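Long-range contacts in esterase (Rhizomucor miehei CAU432, PDB 4WY8), which hydrolyses carboxylic ester bonds as a carboxylesterase of the alpha/beta hydrolase fold, probably by way of a serine nucleophile: residues I84-G89 and R102-L107; L190-T195 and G292-A297; Y211-K216 and D261-E266; L254-E259 and V284-I289. One frame throughout, in Å; residues are numbered along the deposited sequence.

Contact 1. Residues I84-G89 and R102-L107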
loop_
_atom_site.group_PDB
_atom_site.type_symbol
_atom_site.label_atom_id
_atom_site.label_comp_id
_atom_site.label_asym_id
_atom_site.label_seq_id
_atom_site.Cartn_x
_atom_site.Cartn_y
_atom_site.Cartn_z
ATOM N N ILE A 84 -14.208 14.604 1.556
ATOM C CA ILE A 84 -13.816 13.490 2.384
ATOM C C ILE A 84 -14.377 13.725 3.766
ATOM O O ILE A 84 -13.934 14.628 4.469
ATOM C CB ILE A 84 -12.286 13.368 2.471
ATOM C CG1 ILE A 84 -11.680 13.172 1.086
ATOM C CG2 ILE A 84 -11.858 12.230 3.416
ATOM C CD1 ILE A 84 -10.150 13.176 1.103
ATOM N N VAL A 85 -15.339 12.909 4.170
ATOM C CA VAL A 85 -15.883 13.016 5.500
ATOM C C VAL A 85 -15.061 12.129 6.424
ATOM O O VAL A 85 -14.984 10.912 6.245
ATOM C CB VAL A 85 -17.363 12.610 5.544
ATOM C CG1 VAL A 85 -17.926 12.926 6.905
ATOM C CG2 VAL A 85 -18.145 13.370 4.471
ATOM N N PHE A 86 -14.459 12.755 7.426
ATOM C CA PHE A 86 -13.428 12.108 8.226
ATOM C C PHE A 86 -13.901 11.902 9.651
ATOM O O PHE A 86 -14.393 12.835 10.281
ATOM C CB PHE A 86 -12.137 12.952 8.198
ATOM C CG PHE A 86 -10.947 12.254 8.772
ATOM C CD1 PHE A 86 -10.694 12.299 10.145
ATOM C CD2 PHE A 86 -10.065 11.570 7.954
ATOM C CE1 PHE A 86 -9.597 11.656 10.693
ATOM C CE2 PHE A 86 -8.953 10.910 8.506
ATOM C CZ PHE A 86 -8.724 10.968 9.881
ATOM N N PHE A 87 -13.727 10.684 10.155
ATOM C CA PHE A 87 -14.047 10.331 11.542
ATOM C C PHE A 87 -12.780 9.920 12.303
ATOM O O PHE A 87 -12.068 8.944 11.940
ATOM C CB PHE A 87 -15.093 9.212 11.598
ATOM C CG PHE A 87 -16.238 9.414 10.640
ATOM C CD1 PHE A 87 -16.997 10.578 10.675
ATOM C CD2 PHE A 87 -16.546 8.450 9.694
ATOM C CE1 PHE A 87 -18.048 10.780 9.763
ATOM C CE2 PHE A 87 -17.598 8.636 8.802
ATOM C CZ PHE A 87 -18.348 9.807 8.835
ATOM N N HIS A 88 -12.480 10.696 13.348
ATOM C CA HIS A 88 -11.216 10.545 14.044
ATOM C C HIS A 88 -11.243 9.415 15.044
ATOM O O HIS A 88 -12.307 9.018 15.536
ATOM C CB HIS A 88 -10.816 11.860 14.745
ATOM C CG HIS A 88 -11.691 12.241 15.902
ATOM N ND1 HIS A 88 -11.559 11.678 17.152
ATOM C CD2 HIS A 88 -12.661 13.183 16.018
ATOM C CE1 HIS A 88 -12.435 12.225 17.977
ATOM N NE2 HIS A 88 -13.118 13.144 17.313
ATOM N N GLY A 89 -10.057 8.911 15.358
ATOM C CA GLY A 89 -9.921 7.848 16.337
ATOM C C GLY A 89 -9.792 8.446 17.723
ATOM O O GLY A 89 -9.930 9.660 17.898
ATOM N N ARG A 102 -2.557 17.301 12.127
ATOM C CA ARG A 102 -1.472 16.990 11.200
ATOM C C ARG A 102 -1.993 16.118 10.039
ATOM O O ARG A 102 -1.857 16.456 8.852
ATOM C CB ARG A 102 -0.334 16.297 11.971
ATOM C CG ARG A 102 0.779 15.713 11.098
ATOM C CD ARG A 102 1.677 16.771 10.517
ATOM N NE ARG A 102 2.355 17.499 11.595
ATOM C CZ ARG A 102 3.288 18.429 11.409
ATOM N NH1 ARG A 102 3.683 18.752 10.186
ATOM N NH2 ARG A 102 3.835 19.024 12.452
ATOM N N THR A 103 -2.624 15.007 10.407
ATOM C CA THR A 103 -3.164 14.071 9.437
ATOM C C THR A 103 -4.149 14.739 8.468
ATOM O O THR A 103 -4.062 14.567 7.242
ATOM C CB THR A 103 -3.869 12.924 10.170
ATOM O OG1 THR A 103 -2.914 12.244 11.005
ATOM C CG2 THR A 103 -4.486 11.957 9.166
ATOM N N VAL A 104 -5.069 15.517 9.030
ATOM C CA VAL A 104 -6.122 16.171 8.265
ATOM C C VAL A 104 -5.579 17.260 7.329
ATOM O O VAL A 104 -5.943 17.317 6.151
ATOM C CB VAL A 104 -7.188 16.763 9.229
ATOM C CG1 VAL A 104 -8.058 17.774 8.506
ATOM C CG2 VAL A 104 -8.054 15.630 9.840
ATOM N N TYR A 105 -4.674 18.096 7.820
ATOM C CA TYR A 105 -4.101 19.141 6.958
ATOM C C TYR A 105 -3.325 18.511 5.810
ATOM O O TYR A 105 -3.482 18.937 4.630
ATOM C CB TYR A 105 -3.185 20.092 7.742
ATOM C CG TYR A 105 -3.894 21.103 8.628
ATOM C CD1 TYR A 105 -5.185 20.875 9.097
ATOM C CD2 TYR A 105 -3.252 22.289 9.015
ATOM C CE1 TYR A 105 -5.827 21.809 9.930
ATOM C CE2 TYR A 105 -3.883 23.230 9.846
ATOM C CZ TYR A 105 -5.170 22.978 10.297
ATOM O OH TYR A 105 -5.811 23.889 11.120
ATOM N N GLU A 106 -2.531 17.474 6.127
ATOM C CA GLU A 106 -1.770 16.785 5.058
ATOM C C GLU A 106 -2.680 16.124 4.011
ATOM O O GLU A 106 -2.441 16.214 2.816
ATOM C CB GLU A 106 -0.833 15.724 5.658
ATOM C CG GLU A 106 0.422 16.285 6.331
ATOM C CD GLU A 106 1.428 16.936 5.364
ATOM O OE1 GLU A 106 1.377 16.686 4.132
ATOM O OE2 GLU A 106 2.298 17.692 5.857
ATOM N N LEU A 107 -3.708 15.432 4.475
ATOM C CA LEU A 107 -4.665 14.795 3.577
ATOM C C LEU A 107 -5.347 15.848 2.691
ATOM O O LEU A 107 -5.504 15.683 1.488
ATOM C CB LEU A 107 -5.697 14.027 4.402
ATOM C CG LEU A 107 -6.756 13.228 3.637
ATOM C CD1 LEU A 107 -6.149 12.135 2.704
ATOM C CD2 LEU A 107 -7.766 12.634 4.623
#

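Contact 2. Residues L190-T195 and G292-A297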
loop_
_atom_site.group_PDB
_atom_site.type_symbol
_atom_site.label_atom_id
_atom_site.label_comp_id
_atom_site.label_asym_id
_atom_site.label_seq_id
_atom_site.Cartn_x
_atom_site.Cartn_y
_atom_site.Cartn_z
ATOM N N LEU A 190 -10.520 2.628 5.603
ATOM C CA LEU A 190 -10.458 2.155 6.990
ATOM C C LEU A 190 -9.007 1.974 7.449
ATOM O O LEU A 190 -8.306 1.061 7.018
ATOM C CB LEU A 190 -11.223 0.835 7.160
ATOM C CG LEU A 190 -12.633 0.686 6.573
ATOM C CD1 LEU A 190 -13.203 -0.692 6.934
ATOM C CD2 LEU A 190 -13.568 1.788 7.037
ATOM N N ILE A 191 -8.557 2.877 8.306
ATOM C CA ILE A 191 -7.194 2.850 8.804
ATOM C C ILE A 191 -7.155 2.203 10.170
ATOM O O ILE A 191 -7.715 2.739 11.126
ATOM C CB ILE A 191 -6.605 4.257 8.899
ATOM C CG1 ILE A 191 -6.732 4.969 7.550
ATOM C CG2 ILE A 191 -5.153 4.199 9.360
ATOM C CD1 ILE A 191 -6.351 6.441 7.607
ATOM N N TYR A 192 -6.450 1.079 10.242
ATOM C CA TYR A 192 -6.455 0.147 11.370
ATOM C C TYR A 192 -7.709 0.256 12.233
ATOM O O TYR A 192 -7.665 0.728 13.367
ATOM C CB TYR A 192 -5.166 0.307 12.225
ATOM C CG TYR A 192 -4.652 1.724 12.531
ATOM C CD1 TYR A 192 -5.477 2.689 13.088
ATOM C CD2 TYR A 192 -3.310 2.065 12.310
ATOM C CE1 TYR A 192 -5.004 3.973 13.393
ATOM C CE2 TYR A 192 -2.819 3.352 12.603
ATOM C CZ TYR A 192 -3.666 4.298 13.153
ATOM O OH TYR A 192 -3.184 5.574 13.464
ATOM N N PRO A 193 -8.853 -0.186 11.677
ATOM C CA PRO A 193 -10.154 -0.031 12.356
ATOM C C PRO A 193 -10.389 -0.971 13.535
ATOM O O PRO A 193 -9.772 -2.037 13.587
ATOM C CB PRO A 193 -11.175 -0.325 11.231
ATOM C CG PRO A 193 -10.457 -1.265 10.323
ATOM C CD PRO A 193 -8.997 -0.804 10.345
ATOM N N VAL A 194 -11.250 -0.552 14.467
ATOM C CA VAL A 194 -11.853 -1.453 15.434
ATOM C C VAL A 194 -13.051 -2.114 14.756
ATOM O O VAL A 194 -13.913 -1.417 14.218
ATOM C CB VAL A 194 -12.341 -0.710 16.711
ATOM C CG1 VAL A 194 -12.798 -1.717 17.778
ATOM C CG2 VAL A 194 -11.270 0.209 17.241
ATOM N N THR A 195 -13.087 -3.446 14.722
ATOM C CA THR A 195 -14.200 -4.147 14.084
ATOM C C THR A 195 -14.816 -5.230 14.965
ATOM O O THR A 195 -15.796 -5.856 14.565
ATOM C CB THR A 195 -13.797 -4.835 12.772
ATOM O OG1 THR A 195 -12.897 -5.914 13.055
ATOM C CG2 THR A 195 -13.167 -3.859 11.803
ATOM N N GLY A 292 -1.621 4.218 15.971
ATOM C CA GLY A 292 -1.626 5.560 16.530
ATOM C C GLY A 292 -0.764 6.606 15.838
ATOM O O GLY A 292 -0.601 7.731 16.343
ATOM N N ILE A 293 -0.267 6.291 14.650
ATOM C CA ILE A 293 0.602 7.243 13.991
ATOM C C ILE A 293 -0.167 8.445 13.434
ATOM O O ILE A 293 0.441 9.461 13.104
ATOM C CB ILE A 293 1.439 6.568 12.898
ATOM C CG1 ILE A 293 0.578 5.865 11.857
ATOM C CG2 ILE A 293 2.364 5.533 13.549
ATOM C CD1 ILE A 293 1.442 5.125 10.830
ATOM N N PHE A 294 -1.493 8.353 13.351
ATOM C CA PHE A 294 -2.273 9.452 12.768
ATOM C C PHE A 294 -2.989 10.369 13.770
ATOM O O PHE A 294 -3.754 11.264 13.358
ATOM C CB PHE A 294 -3.294 8.890 11.771
ATOM C CG PHE A 294 -2.657 8.280 10.563
ATOM C CD1 PHE A 294 -1.976 9.080 9.655
ATOM C CD2 PHE A 294 -2.717 6.911 10.340
ATOM C CE1 PHE A 294 -1.367 8.521 8.534
ATOM C CE2 PHE A 294 -2.113 6.338 9.224
ATOM C CZ PHE A 294 -1.443 7.145 8.319
ATOM N N ASN A 295 -2.727 10.186 15.064
ATOM C CA ASN A 295 -3.300 11.074 16.089
ATOM C C ASN A 295 -2.257 11.804 16.933
ATOM O O ASN A 295 -2.473 12.047 18.127
ATOM C CB ASN A 295 -4.216 10.277 17.025
ATOM C CG ASN A 295 -3.488 9.130 17.728
ATOM O OD1 ASN A 295 -3.507 7.989 17.261
ATOM N ND2 ASN A 295 -2.886 9.421 18.881
ATOM N N LEU A 296 -1.137 12.156 16.314
ATOM C CA LEU A 296 -0.031 12.785 17.030
ATOM C C LEU A 296 0.296 14.162 16.440
ATOM O O LEU A 296 -0.242 14.560 15.386
ATOM C CB LEU A 296 1.196 11.876 16.994
ATOM C CG LEU A 296 0.932 10.443 17.504
ATOM C CD1 LEU A 296 2.154 9.561 17.324
ATOM C CD2 LEU A 296 0.462 10.407 18.972
ATOM N N ALA A 297 1.174 14.896 17.118
ATOM C CA ALA A 297 1.495 16.264 16.695
ATOM C C ALA A 297 2.268 16.262 15.388
ATOM O O ALA A 297 2.166 17.206 14.582
ATOM C CB ALA A 297 2.278 16.985 17.789
#

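Contact 3. Residues Y211-K216 and D261-E266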
loop_
_atom_site.group_PDB
_atom_site.type_symbol
_atom_site.label_atom_id
_atom_site.label_comp_id
_atom_site.label_asym_id
_atom_site.label_seq_id
_atom_site.Cartn_x
_atom_site.Cartn_y
_atom_site.Cartn_z
ATOM N N TYR A 211 3.046 -1.449 22.973
ATOM C CA TYR A 211 2.943 -0.912 21.611
ATOM C C TYR A 211 1.907 0.212 21.491
ATOM O O TYR A 211 1.137 0.279 20.501
ATOM C CB TYR A 211 2.610 -2.033 20.640
ATOM C CG TYR A 211 3.667 -3.122 20.535
ATOM C CD1 TYR A 211 4.725 -3.003 19.653
ATOM C CD2 TYR A 211 3.589 -4.276 21.326
ATOM C CE1 TYR A 211 5.685 -4.024 19.529
ATOM C CE2 TYR A 211 4.539 -5.287 21.228
ATOM C CZ TYR A 211 5.587 -5.151 20.328
ATOM O OH TYR A 211 6.536 -6.144 20.213
ATOM N N TYR A 212 1.905 1.079 22.512
ATOM C CA TYR A 212 1.112 2.308 22.568
ATOM C C TYR A 212 -0.386 2.057 22.746
ATOM O O TYR A 212 -0.951 2.450 23.763
ATOM C CB TYR A 212 1.390 3.150 21.316
ATOM C CG TYR A 212 0.737 4.510 21.300
ATOM C CD1 TYR A 212 1.184 5.524 22.141
ATOM C CD2 TYR A 212 -0.327 4.785 20.441
ATOM C CE1 TYR A 212 0.590 6.780 22.134
ATOM C CE2 TYR A 212 -0.931 6.036 20.429
ATOM C CZ TYR A 212 -0.466 7.028 21.274
ATOM O OH TYR A 212 -1.065 8.265 21.269
ATOM N N LEU A 213 -1.040 1.420 21.779
ATOM C CA LEU A 213 -2.417 0.964 21.992
ATOM C C LEU A 213 -2.356 -0.387 22.688
ATOM O O LEU A 213 -1.789 -1.319 22.144
ATOM C CB LEU A 213 -3.212 0.847 20.680
ATOM C CG LEU A 213 -4.647 0.281 20.858
ATOM C CD1 LEU A 213 -5.500 1.217 21.711
ATOM C CD2 LEU A 213 -5.348 0.049 19.514
ATOM N N THR A 214 -2.937 -0.495 23.875
ATOM C CA THR A 214 -2.859 -1.725 24.655
ATOM C C THR A 214 -4.238 -2.378 24.775
ATOM O O THR A 214 -5.258 -1.737 24.517
ATOM C CB THR A 214 -2.319 -1.432 26.064
ATOM O OG1 THR A 214 -3.213 -0.525 26.714
ATOM C CG2 THR A 214 -0.953 -0.754 25.978
ATOM N N ARG A 215 -4.266 -3.638 25.191
ATOM C CA ARG A 215 -5.518 -4.325 25.442
ATOM C C ARG A 215 -6.269 -3.603 26.542
ATOM O O ARG A 215 -7.473 -3.351 26.440
ATOM C CB ARG A 215 -5.254 -5.763 25.849
ATOM C CG ARG A 215 -6.460 -6.523 26.382
ATOM C CD ARG A 215 -5.997 -7.800 27.098
ATOM N NE ARG A 215 -5.816 -8.903 26.172
ATOM C CZ ARG A 215 -4.828 -9.796 26.236
ATOM N NH1 ARG A 215 -3.909 -9.727 27.187
ATOM N NH2 ARG A 215 -4.753 -10.758 25.326
ATOM N N LYS A 216 -5.537 -3.207 27.575
ATOM C CA LYS A 216 -6.132 -2.509 28.701
ATOM C C LYS A 216 -6.920 -1.279 28.252
ATOM O O LYS A 216 -8.061 -1.037 28.677
ATOM C CB LYS A 216 -5.031 -2.123 29.684
ATOM C CG LYS A 216 -5.555 -1.824 31.053
ATOM C CD LYS A 216 -4.435 -1.598 32.050
ATOM C CE LYS A 216 -5.008 -1.703 33.460
ATOM N NZ LYS A 216 -6.328 -0.983 33.563
ATOM N N ASP A 261 0.011 -4.350 16.053
ATOM C CA ASP A 261 -1.226 -3.688 16.495
ATOM C C ASP A 261 -2.173 -4.758 17.002
ATOM O O ASP A 261 -2.354 -5.790 16.332
ATOM C CB ASP A 261 -1.863 -2.897 15.333
ATOM C CG ASP A 261 -3.150 -2.127 15.734
ATOM O OD1 ASP A 261 -3.574 -2.129 16.925
ATOM O OD2 ASP A 261 -3.724 -1.459 14.830
ATOM N N VAL A 262 -2.768 -4.530 18.175
ATOM C CA VAL A 262 -3.725 -5.497 18.717
ATOM C C VAL A 262 -4.929 -5.666 17.786
ATOM O O VAL A 262 -5.524 -6.742 17.734
ATOM C CB VAL A 262 -4.240 -5.095 20.125
ATOM C CG1 VAL A 262 -3.120 -5.181 21.140
ATOM C CG2 VAL A 262 -4.885 -3.697 20.103
ATOM N N LEU A 263 -5.243 -4.631 17.010
ATOM C CA LEU A 263 -6.416 -4.655 16.126
ATOM C C LEU A 263 -6.122 -5.260 14.765
ATOM O O LEU A 263 -6.981 -5.248 13.876
ATOM C CB LEU A 263 -6.963 -3.226 15.921
ATOM C CG LEU A 263 -7.384 -2.466 17.182
ATOM C CD1 LEU A 263 -7.898 -1.100 16.809
ATOM C CD2 LEU A 263 -8.461 -3.277 17.940
ATOM N N ARG A 264 -4.898 -5.736 14.564
ATOM C CA ARG A 264 -4.505 -6.206 13.238
ATOM C C ARG A 264 -5.398 -7.312 12.702
ATOM O O ARG A 264 -5.923 -7.232 11.567
ATOM C CB ARG A 264 -3.073 -6.706 13.252
ATOM C CG ARG A 264 -2.618 -7.201 11.883
ATOM C CD ARG A 264 -1.222 -7.779 11.941
ATOM N NE ARG A 264 -1.216 -9.123 12.495
ATOM C CZ ARG A 264 -0.156 -9.681 13.068
ATOM N NH1 ARG A 264 0.968 -8.985 13.177
ATOM N NH2 ARG A 264 -0.224 -10.923 13.539
ATOM N N GLU A 265 -5.582 -8.347 13.521
ATOM C CA GLU A 265 -6.309 -9.533 13.051
ATOM C C GLU A 265 -7.770 -9.258 12.713
ATOM O O GLU A 265 -8.246 -9.741 11.693
ATOM C CB GLU A 265 -6.179 -10.650 14.076
ATOM C CG GLU A 265 -4.778 -11.238 14.047
ATOM C CD GLU A 265 -4.374 -11.655 12.632
ATOM O OE1 GLU A 265 -5.162 -12.389 11.998
ATOM O OE2 GLU A 265 -3.305 -11.227 12.123
ATOM N N GLU A 266 -8.475 -8.468 13.527
ATOM C CA GLU A 266 -9.878 -8.186 13.252
ATOM C C GLU A 266 -10.077 -7.263 12.036
ATOM O O GLU A 266 -11.077 -7.388 11.319
ATOM C CB GLU A 266 -10.542 -7.598 14.498
ATOM C CG GLU A 266 -9.940 -6.281 14.956
ATOM C CD GLU A 266 -10.367 -5.920 16.365
ATOM O OE1 GLU A 266 -9.810 -6.543 17.307
ATOM O OE2 GLU A 266 -11.220 -5.003 16.550
HETATM O O HOH W 1 -1.791 -2.133 19.442
#

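Contact 4. Residues L254-E259 and V284-I289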
loop_
_atom_site.group_PDB
_atom_site.type_symbol
_atom_site.label_atom_id
_atom_site.label_comp_id
_atom_site.label_asym_id
_atom_site.label_seq_id
_atom_site.Cartn_x
_atom_site.Cartn_y
_atom_site.Cartn_z
ATOM N N LEU A 254 -10.774 0.631 1.065
ATOM C CA LEU A 254 -9.340 0.491 1.334
ATOM C C LEU A 254 -9.170 0.242 2.827
ATOM O O LEU A 254 -9.557 1.072 3.645
ATOM C CB LEU A 254 -8.565 1.736 0.878
ATOM C CG LEU A 254 -7.073 1.862 1.259
ATOM C CD1 LEU A 254 -6.242 0.726 0.669
ATOM C CD2 LEU A 254 -6.480 3.247 0.849
ATOM N N VAL A 255 -8.632 -0.926 3.173
ATOM C CA VAL A 255 -8.458 -1.311 4.565
ATOM C C VAL A 255 -6.965 -1.420 4.835
ATOM O O VAL A 255 -6.257 -2.224 4.199
ATOM C CB VAL A 255 -9.166 -2.648 4.882
ATOM C CG1 VAL A 255 -9.067 -2.996 6.392
ATOM C CG2 VAL A 255 -10.619 -2.562 4.469
ATOM N N ILE A 256 -6.481 -0.573 5.736
ATOM C CA ILE A 256 -5.053 -0.525 6.048
ATOM C C ILE A 256 -4.814 -0.994 7.471
ATOM O O ILE A 256 -5.416 -0.463 8.411
ATOM C CB ILE A 256 -4.488 0.903 5.852
ATOM C CG1 ILE A 256 -4.541 1.287 4.376
ATOM C CG2 ILE A 256 -3.031 0.986 6.300
ATOM C CD1 ILE A 256 -4.464 2.774 4.171
ATOM N N THR A 257 -3.946 -1.986 7.641
ATOM C CA THR A 257 -3.658 -2.483 8.994
ATOM C C THR A 257 -2.173 -2.318 9.334
ATOM O O THR A 257 -1.306 -2.207 8.428
ATOM C CB THR A 257 -4.037 -3.986 9.170
ATOM O OG1 THR A 257 -3.355 -4.787 8.192
ATOM C CG2 THR A 257 -5.557 -4.187 9.046
ATOM N N ALA A 258 -1.889 -2.283 10.638
ATOM C CA ALA A 258 -0.522 -2.188 11.128
ATOM C C ALA A 258 -0.043 -3.552 11.586
ATOM O O ALA A 258 -0.788 -4.297 12.240
ATOM C CB ALA A 258 -0.426 -1.165 12.283
ATOM N N GLU A 259 1.209 -3.872 11.274
ATOM C CA GLU A 259 1.769 -5.158 11.671
ATOM C C GLU A 259 1.802 -5.331 13.195
ATOM O O GLU A 259 1.418 -6.378 13.703
ATOM C CB GLU A 259 3.170 -5.335 11.106
ATOM C CG GLU A 259 3.785 -6.680 11.466
ATOM C CD GLU A 259 5.240 -6.776 11.045
ATOM O OE1 GLU A 259 5.902 -5.713 10.994
ATOM O OE2 GLU A 259 5.724 -7.908 10.800
ATOM N N VAL A 284 -4.304 -3.935 2.867
ATOM C CA VAL A 284 -2.847 -3.921 2.926
ATOM C C VAL A 284 -2.378 -3.817 4.359
ATOM O O VAL A 284 -2.920 -3.047 5.143
ATOM C CB VAL A 284 -2.271 -2.750 2.094
ATOM C CG1 VAL A 284 -2.693 -2.884 0.661
ATOM C CG2 VAL A 284 -2.813 -1.442 2.597
ATOM N N ARG A 285 -1.375 -4.607 4.707
ATOM C CA ARG A 285 -0.739 -4.525 6.019
ATOM C C ARG A 285 0.600 -3.804 5.874
ATOM O O ARG A 285 1.413 -4.200 5.043
ATOM C CB ARG A 285 -0.525 -5.925 6.597
ATOM C CG ARG A 285 0.261 -5.933 7.905
ATOM C CD ARG A 285 0.821 -7.313 8.195
ATOM N NE ARG A 285 -0.234 -8.300 8.425
ATOM C CZ ARG A 285 -0.018 -9.508 8.941
ATOM N NH1 ARG A 285 1.216 -9.863 9.272
ATOM N NH2 ARG A 285 -1.028 -10.358 9.119
ATOM N N TYR A 286 0.815 -2.724 6.622
ATOM C CA TYR A 286 2.116 -2.059 6.587
ATOM C C TYR A 286 3.034 -2.649 7.632
ATOM O O TYR A 286 2.650 -2.775 8.804
ATOM C CB TYR A 286 1.968 -0.556 6.796
ATOM C CG TYR A 286 1.735 0.198 5.498
ATOM C CD1 TYR A 286 0.493 0.165 4.857
ATOM C CD2 TYR A 286 2.748 0.961 4.926
ATOM C CE1 TYR A 286 0.280 0.850 3.652
ATOM C CE2 TYR A 286 2.538 1.661 3.740
ATOM C CZ TYR A 286 1.304 1.600 3.116
ATOM O OH TYR A 286 1.105 2.298 1.952
ATOM N N LEU A 287 4.249 -3.002 7.222
ATOM C CA LEU A 287 5.179 -3.624 8.154
ATOM C C LEU A 287 5.954 -2.593 8.965
ATOM O O LEU A 287 6.174 -1.455 8.515
ATOM C CB LEU A 287 6.148 -4.541 7.424
ATOM C CG LEU A 287 5.702 -6.010 7.369
ATOM C CD1 LEU A 287 4.520 -6.236 6.412
ATOM C CD2 LEU A 287 6.874 -6.891 6.994
ATOM N N GLY A 288 6.301 -2.993 10.188
ATOM C CA GLY A 288 7.124 -2.201 11.079
ATOM C C GLY A 288 6.466 -1.006 11.746
ATOM O O GLY A 288 7.164 -0.168 12.321
ATOM N N ILE A 289 5.137 -0.925 11.714
ATOM C CA ILE A 289 4.474 0.207 12.347
ATOM C C ILE A 289 3.519 -0.213 13.447
ATOM O O ILE A 289 3.072 -1.363 13.523
ATOM C CB ILE A 289 3.675 1.077 11.331
ATOM C CG1 ILE A 289 2.504 0.294 10.744
ATOM C CG2 ILE A 289 4.569 1.593 10.232
ATOM C CD1 ILE A 289 1.528 1.178 10.034
HETATM O O HOH W 2 3.769 -9.191 8.741
#

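Contact 1. Residues I84-G89 and R102-L107
Phe86, Leu107 and Ile84 carry most of the surface buried here. The ring of Phe86 reaches from its strand toward the helix because CG stands anti to the backbone N (chi1 -169°), and one ring face then receives the Val104 methyl CG2, which sits 4.2 Å above the ring plane and off-centre toward the rim. Leu107 comes to the same ring obliquely, its CD2 lying 4.2 Å from Phe86 CD2, while Thr103 CG2 approaches the far end of the ring at 4.4 Å from Phe86 CZ. Strand 83-87 and helix 101-111 belong to a beta-alpha-beta unit completed by strand 114-118, and the axes of the short segments run nearly antiparallel (168°), 11.2 Å apart at closest. Two residues earlier on the strand, Ile84 also faces the helix, its CD1 meeting Leu107 CG at 4.2 Å. The Thr103 hydroxyl OG1 is hydrogen-bonded to Phe294 O, in the loop ahead of helix 301-322.

Contact 2. Residues L190-T195 and G292-A297
Tyr192 spans the gap between the end of strand 188-191 and the loop 292-297, which follows strand 289-290. Its CB lies beside Asp261, which belongs to a probable Ser-His-Asp triad with Ser164 and His291. From there CG occupies the crowded position between backbone N and carbonyl carbon (chi1 42°), and the ring leads across to the loop. The ring also meets that of His291, the planes about 30° apart, while the CG2 methyl of the preceding Ile191 stands 3.8 Å above the Tyr192 ring plane, over its centre. Further out, CE2 and CZ come obliquely to the backbone of Gly292, with Tyr192 CZ 3.5 Å from Gly292 N. CZ also packs against Phe294 CD2. At the tip, OH accepts a hydrogen bond from Phe294 N (3.3 Å, N-H...O angle 155°) and lies at the edge of the Phe294 ring, near its plane. The same Ile191 methyl reaches Phe294 obliquely, CG2 standing 3.7 Å from Phe294 CE2, so it touches both rings. The loop makes a type I turn from Gly292 to Asn295. A phenol oxygen at this turn supplies an acceptor for Phe294 N, while its ring adds apolar cover; the contact therefore ties the strand end to the backbone just after the putative catalytic histidine by both polar and apolar means.

Contact 3. Residues Y211-K216 and D261-E266
The backbones come nearest where Arg215 CA and Val262 CA stand 7.1 Å apart, as 211-216 turns into helix 215-225 and 261-266, through a type I turn from Asp261 to Arg264, into helix 264-276. Leu213 is the side chain that bridges them. With CG anti to the backbone N (chi1 176°), its CD2 branch reaches three consecutive residues: Val262, whose CG2 is 3.8 Å from Leu213 CD2 and whose side chain crosses at about a right angle; Leu263, whose CD1 is 3.9 Å from Leu213 CD2; and the carboxylate of Asp261, where OD1 lies 3.8 Å from Leu213 CD2. That oxygen also accepts from Leu263 N (3.0 Å, N-H...O angle 175°), a nearly straight capping bond that arrives from above the carboxylate plane, 76° out of it. The other oxygen, OD2, is hydrogen-bonded to His291 ND1, as expected for the acid of a Ser-His-Asp triad; the capping bond thus fixes the carboxylate from a second direction. Beside the leucine, a water lies 2.8 Å from Leu213 O, to which it probably donates, and accepts from Val262 N at 2.9 Å, linking the backbones. Around this junction, Met218 and Phe221 of helix 215-225 pack on Leu213, and Tyr204 of helix 202-206 covers Val262 and Leu263 where the chain leads into helix 264-276.

Contact 4. Residues L254-E259 and V284-I289
Glu259 and Gly288 are joined by a bond from Gly288 N to Glu259 OE1 (2.9 Å, N-H...O angle 163°), which meets the oxygen nearly along its C-O bond. The side chain reaches that far because it is extended, with CG anti to the backbone N (chi1 -179°). Its other oxygen, OE2, accepts from a water that in turn accepts from Arg285 NH1, and makes a salt bridge with Arg272 of the second subunit. Four backbone bonds precede this site along the strands: Val284 N to Val255 O, Thr257 N to Val284 O and Tyr286 N to Thr257 O, all 2.8 to 2.9 Å, then Glu259 N to Tyr286 O at 3.1 Å and a more bent 145°. The first three define the parallel strands of a beta-alpha-beta crossover through helix 264-276, their short-segment axes 4.7 Å apart at closest. Strand 281-286 is outermost in its own chain, but Val284, Arg285 and Tyr286 pair antiparallel with the second subunit, continuing the sheet across the interface. On one face, Ile256 lies alongside Val284, with Ile256 CG1 3.7 Å from Val284 CG2, and its CG2 reaches Tyr286 obliquely. Ala258 CB on that face meets Ile289 CG1 at 3.6 Å. On the other, Thr257 OG1 rests 3.4 Å from Arg285 CB, and Glu268 OE2 hydrogen-bonds Thr257 OG1 and salt-bridges Arg285 NE.

Contacts 1, 2 and 4 all reach the same mixed sheet, whose neighbouring strands 188-191 and 253-258 join contacts 2 and 4. Contact 1 comes first along the chain; contacts 3 and 4 are nested within the loop that contact 2 closes, and their segments alternate. The centres of contacts 2 and 3, and of 2 and 4, are about 11 Å apart, whereas contacts 1 and 3 lie about 21 Å apart. Contact 2 touches each of the others, through Thr103 and Phe294, Tyr192 and Asp261, and Tyr192 and Ile256. It thus links the central sheet to the loops carrying the putative acid and histidine, while contact 4 continues to the dimer interface.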